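Local coordinates for protein probable porin (Pseudomonas aeruginosa, PDB 2Y0H) that probably acts as a porin of the OprD family, letting small solutes pass the outer membrane through an 18-stranded beta barrel, at residues Q206-L211 against R228-G233. Residues are numbered along the deposited sequence; the frame is centred on the assembly and turned at random.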
ATOM      1  N   GLN A 206       5.637  13.979   9.160  1.00 24.15           N
ATOM      2  CA  GLN A 206       6.384  13.352   8.087  1.00 26.95           C
ATOM      3  C   GLN A 206       6.264  14.145   6.787  1.00 26.81           C
ATOM      4  O   GLN A 206       5.155  14.429   6.324  1.00 28.38           O
ATOM      5  CB  GLN A 206       5.860  11.938   7.884  1.00 23.29           C
ATOM      6  CG  GLN A 206       6.608  11.130   6.868  1.00 26.18           C
ATOM      7  CD  GLN A 206       6.225   9.658   6.937  1.00 26.07           C
ATOM      8  OE1 GLN A 206       5.239   9.244   6.346  1.00 25.08           O
ATOM      9  NE2 GLN A 206       7.007   8.871   7.668  1.00 25.21           N
ATOM     10  N   HIS A 207       7.403  14.491   6.201  1.00 26.06           N
ATOM     11  CA  HIS A 207       7.423  15.197   4.924  1.00 29.18           C
ATOM     12  C   HIS A 207       7.853  14.221   3.860  1.00 24.92           C
ATOM     13  O   HIS A 207       8.766  13.438   4.079  1.00 27.38           O
ATOM     14  CB  HIS A 207       8.412  16.377   4.935  1.00 28.53           C
ATOM     15  CG  HIS A 207       8.059  17.459   5.907  1.00 32.74           C
ATOM     16  ND1 HIS A 207       7.299  18.556   5.557  1.00 31.22           N
ATOM     17  CD2 HIS A 207       8.367  17.614   7.217  1.00 26.84           C
ATOM     18  CE1 HIS A 207       7.152  19.338   6.611  1.00 34.07           C
ATOM     19  NE2 HIS A 207       7.783  18.784   7.632  1.00 36.56           N
ATOM     20  N   TYR A 208       7.207  14.287   2.703  1.00 25.14           N
ATOM     21  CA  TYR A 208       7.516  13.398   1.598  1.00 27.36           C
ATOM     22  C   TYR A 208       7.790  14.203   0.356  1.00 28.34           C
ATOM     23  O   TYR A 208       7.041  15.127   0.027  1.00 26.80           O
ATOM     24  CB  TYR A 208       6.344  12.456   1.313  1.00 24.63           C
ATOM     25  CG  TYR A 208       6.437  11.744  -0.021  1.00 28.92           C
ATOM     26  CD1 TYR A 208       7.261  10.630  -0.178  1.00 26.79           C
ATOM     27  CD2 TYR A 208       5.697  12.169  -1.123  1.00 27.55           C
ATOM     28  CE1 TYR A 208       7.357   9.965  -1.385  1.00 24.77           C
ATOM     29  CE2 TYR A 208       5.788  11.489  -2.353  1.00 29.62           C
ATOM     30  CZ  TYR A 208       6.628  10.393  -2.468  1.00 27.36           C
ATOM     31  OH  TYR A 208       6.745   9.700  -3.654  1.00 26.13           O
ATOM     32  N   LEU A 209       8.857  13.826  -0.341  1.00 27.52           N
ATOM     33  CA  LEU A 209       9.158  14.390  -1.644  1.00 30.68           C
ATOM     34  C   LEU A 209       9.397  13.262  -2.644  1.00 31.21           C
ATOM     35  O   LEU A 209      10.216  12.374  -2.409  1.00 30.43           O
ATOM     36  CB  LEU A 209      10.384  15.299  -1.576  1.00 29.84           C
ATOM     37  CG  LEU A 209      10.493  16.203  -2.797  1.00 41.48           C
ATOM     38  CD1 LEU A 209       9.322  17.161  -2.763  1.00 42.63           C
ATOM     39  CD2 LEU A 209      11.825  16.973  -2.825  1.00 47.43           C
ATOM     40  N   GLY A 210       8.673  13.297  -3.752  1.00 29.33           N
ATOM     41  CA  GLY A 210       8.821  12.290  -4.778  1.00 30.60           C
ATOM     42  C   GLY A 210       9.045  12.907  -6.142  1.00 33.04           C
ATOM     43  O   GLY A 210       8.434  13.912  -6.496  1.00 32.87           O
ATOM     44  N   LEU A 211       9.922  12.291  -6.917  1.00 32.42           N
ATOM     45  CA  LEU A 211      10.232  12.770  -8.249  1.00 32.37           C
ATOM     46  C   LEU A 211      10.085  11.584  -9.190  1.00 37.14           C
ATOM     47  O   LEU A 211      10.840  10.612  -9.099  1.00 39.45           O
ATOM     48  CB  LEU A 211      11.658  13.304  -8.269  1.00 37.44           C
ATOM     49  CG  LEU A 211      11.954  14.562  -9.076  1.00 45.34           C
ATOM     50  CD1 LEU A 211      13.331  15.095  -8.710  1.00 52.46           C
ATOM     51  CD2 LEU A 211      11.877  14.260 -10.559  1.00 48.21           C
ATOM     52  N   ARG A 228      12.300   8.820  -4.085  1.00 29.08           N
ATOM     53  CA  ARG A 228      11.455   9.161  -2.937  1.00 24.74           C
ATOM     54  C   ARG A 228      12.254   9.564  -1.707  1.00 26.55           C
ATOM     55  O   ARG A 228      13.286   8.971  -1.391  1.00 26.50           O
ATOM     56  CB  ARG A 228      10.541   7.984  -2.569  1.00 23.39           C
ATOM     57  CG  ARG A 228       9.626   7.538  -3.670  1.00 22.54           C
ATOM     58  CD  ARG A 228       8.777   6.351  -3.245  1.00 22.38           C
ATOM     59  NE  ARG A 228       8.151   5.721  -4.401  1.00 25.80           N
ATOM     60  CZ  ARG A 228       7.420   4.615  -4.343  1.00 30.95           C
ATOM     61  NH1 ARG A 228       7.198   4.022  -3.173  1.00 27.46           N
ATOM     62  NH2 ARG A 228       6.904   4.107  -5.461  1.00 32.65           N
ATOM     63  N   TYR A 229      11.748  10.558  -0.986  1.00 26.33           N
ATOM     64  CA  TYR A 229      12.402  10.994   0.237  1.00 28.55           C
ATOM     65  C   TYR A 229      11.376  11.303   1.322  1.00 29.56           C
ATOM     66  O   TYR A 229      10.402  12.030   1.098  1.00 27.95           O
ATOM     67  CB  TYR A 229      13.301  12.205  -0.026  1.00 28.31           C
ATOM     68  CG  TYR A 229      13.986  12.769   1.215  1.00 35.14           C
ATOM     69  CD1 TYR A 229      15.001  12.069   1.860  1.00 36.34           C
ATOM     70  CD2 TYR A 229      13.625  14.009   1.731  1.00 36.02           C
ATOM     71  CE1 TYR A 229      15.629  12.590   2.996  1.00 37.00           C
ATOM     72  CE2 TYR A 229      14.246  14.534   2.854  1.00 37.66           C
ATOM     73  CZ  TYR A 229      15.248  13.820   3.482  1.00 37.69           C
ATOM     74  OH  TYR A 229      15.863  14.346   4.599  1.00 46.25           O
ATOM     75  N   PHE A 230      11.597  10.740   2.497  1.00 27.38           N
ATOM     76  CA  PHE A 230      10.744  11.038   3.634  1.00 28.45           C
ATOM     77  C   PHE A 230      11.607  11.590   4.764  1.00 27.48           C
ATOM     78  O   PHE A 230      12.676  11.062   5.058  1.00 26.89           O
ATOM     79  CB  PHE A 230      10.055   9.774   4.153  1.00 23.08           C
ATOM     80  CG  PHE A 230       9.022   9.168   3.223  1.00 27.02           C
ATOM     81  CD1 PHE A 230       7.676   9.535   3.314  1.00 24.83           C
ATOM     82  CD2 PHE A 230       9.374   8.157   2.334  1.00 25.09           C
ATOM     83  CE1 PHE A 230       6.720   8.931   2.505  1.00 28.60           C
ATOM     84  CE2 PHE A 230       8.417   7.545   1.509  1.00 25.53           C
ATOM     85  CZ  PHE A 230       7.096   7.926   1.589  1.00 22.60           C
ATOM     86  N   ASP A 231      11.119  12.627   5.422  1.00 25.23           N
ATOM     87  CA  ASP A 231      11.739  13.127   6.641  1.00 26.99           C
ATOM     88  C   ASP A 231      10.683  13.058   7.746  1.00 24.23           C
ATOM     89  O   ASP A 231       9.615  13.663   7.630  1.00 24.54           O
ATOM     90  CB  ASP A 231      12.210  14.572   6.413  1.00 32.92           C
ATOM     91  CG  ASP A 231      13.192  15.056   7.470  1.00 34.66           C
ATOM     92  OD1 ASP A 231      12.942  14.852   8.662  1.00 36.50           O
ATOM     93  OD2 ASP A 231      14.224  15.652   7.099  1.00 51.54           O
ATOM     94  N   SER A 232      10.985  12.318   8.811  1.00 25.86           N
ATOM     95  CA  SER A 232      10.044  12.063   9.906  1.00 25.09           C
ATOM     96  C   SER A 232      10.609  12.541  11.248  1.00 26.81           C
ATOM     97  O   SER A 232      11.729  12.193  11.617  1.00 28.10           O
ATOM     98  CB  SER A 232       9.771  10.557  10.025  1.00 21.70           C
ATOM     99  OG  SER A 232       9.096  10.043   8.893  1.00 25.95           O
ATOM    100  N   GLY A 233       9.824  13.307  11.990  1.00 26.53           N
ATOM    101  CA  GLY A 233      10.215  13.727  13.321  1.00 24.96           C
ATOM    102  C   GLY A 233       9.022  13.690  14.257  1.00 28.15           C
ATOM    103  O   GLY A 233       7.915  13.323  13.862  1.00 25.96           O
TER
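Antiparallel strands 206-211 and 228-233, their axes 4.6 Å apart, are joined by two hydrogen-bonded pairs, His-207 with Asp-231 and Leu-209 with Tyr-229, each closed by two backbone N-H...O=C bonds. Gln-206, Tyr-208, Arg-228, Phe-230 and Ser-232 project from one face of the sheet, and the two hydrogen-bonded pairs from the other. Tyr-208 and Phe-230, a non-hydrogen-bonded pair, bring their rings together with planes 44° apart, and Tyr-208 CD1 lies over one face of the Phe-230 ring toward its rim, 3.2 Å from Phe-230 CE1. With CG anti to the backbone N (chi1 165°), the tyrosine ring also lies above its own strand: Gly-210 N sits over one face, and Tyr-208 OH reaches Arg-228 CG at 3.6 Å. Beyond Phe-230, the extended Gln-206 chain carries its amide to Ser-232, where NE2 donates an almost straight bond (175°) to Ser-232 OG at 2.7 Å, in the amide plane. That NE2 also binds Pro-275 O, so two acceptors fix the buried amide. On the opposite face a bound detergent touches His-207 and Asp-231, consistent with an outward, lipid-facing side of the barrel. This hairpin lies between strand 191-200, where Tyr-195 OH bonds His-207 ND1, and strand 244-256, touched by Tyr-229; Phe-274 and Pro-116, from loops, pack on Phe-230 and Tyr-208 respectively.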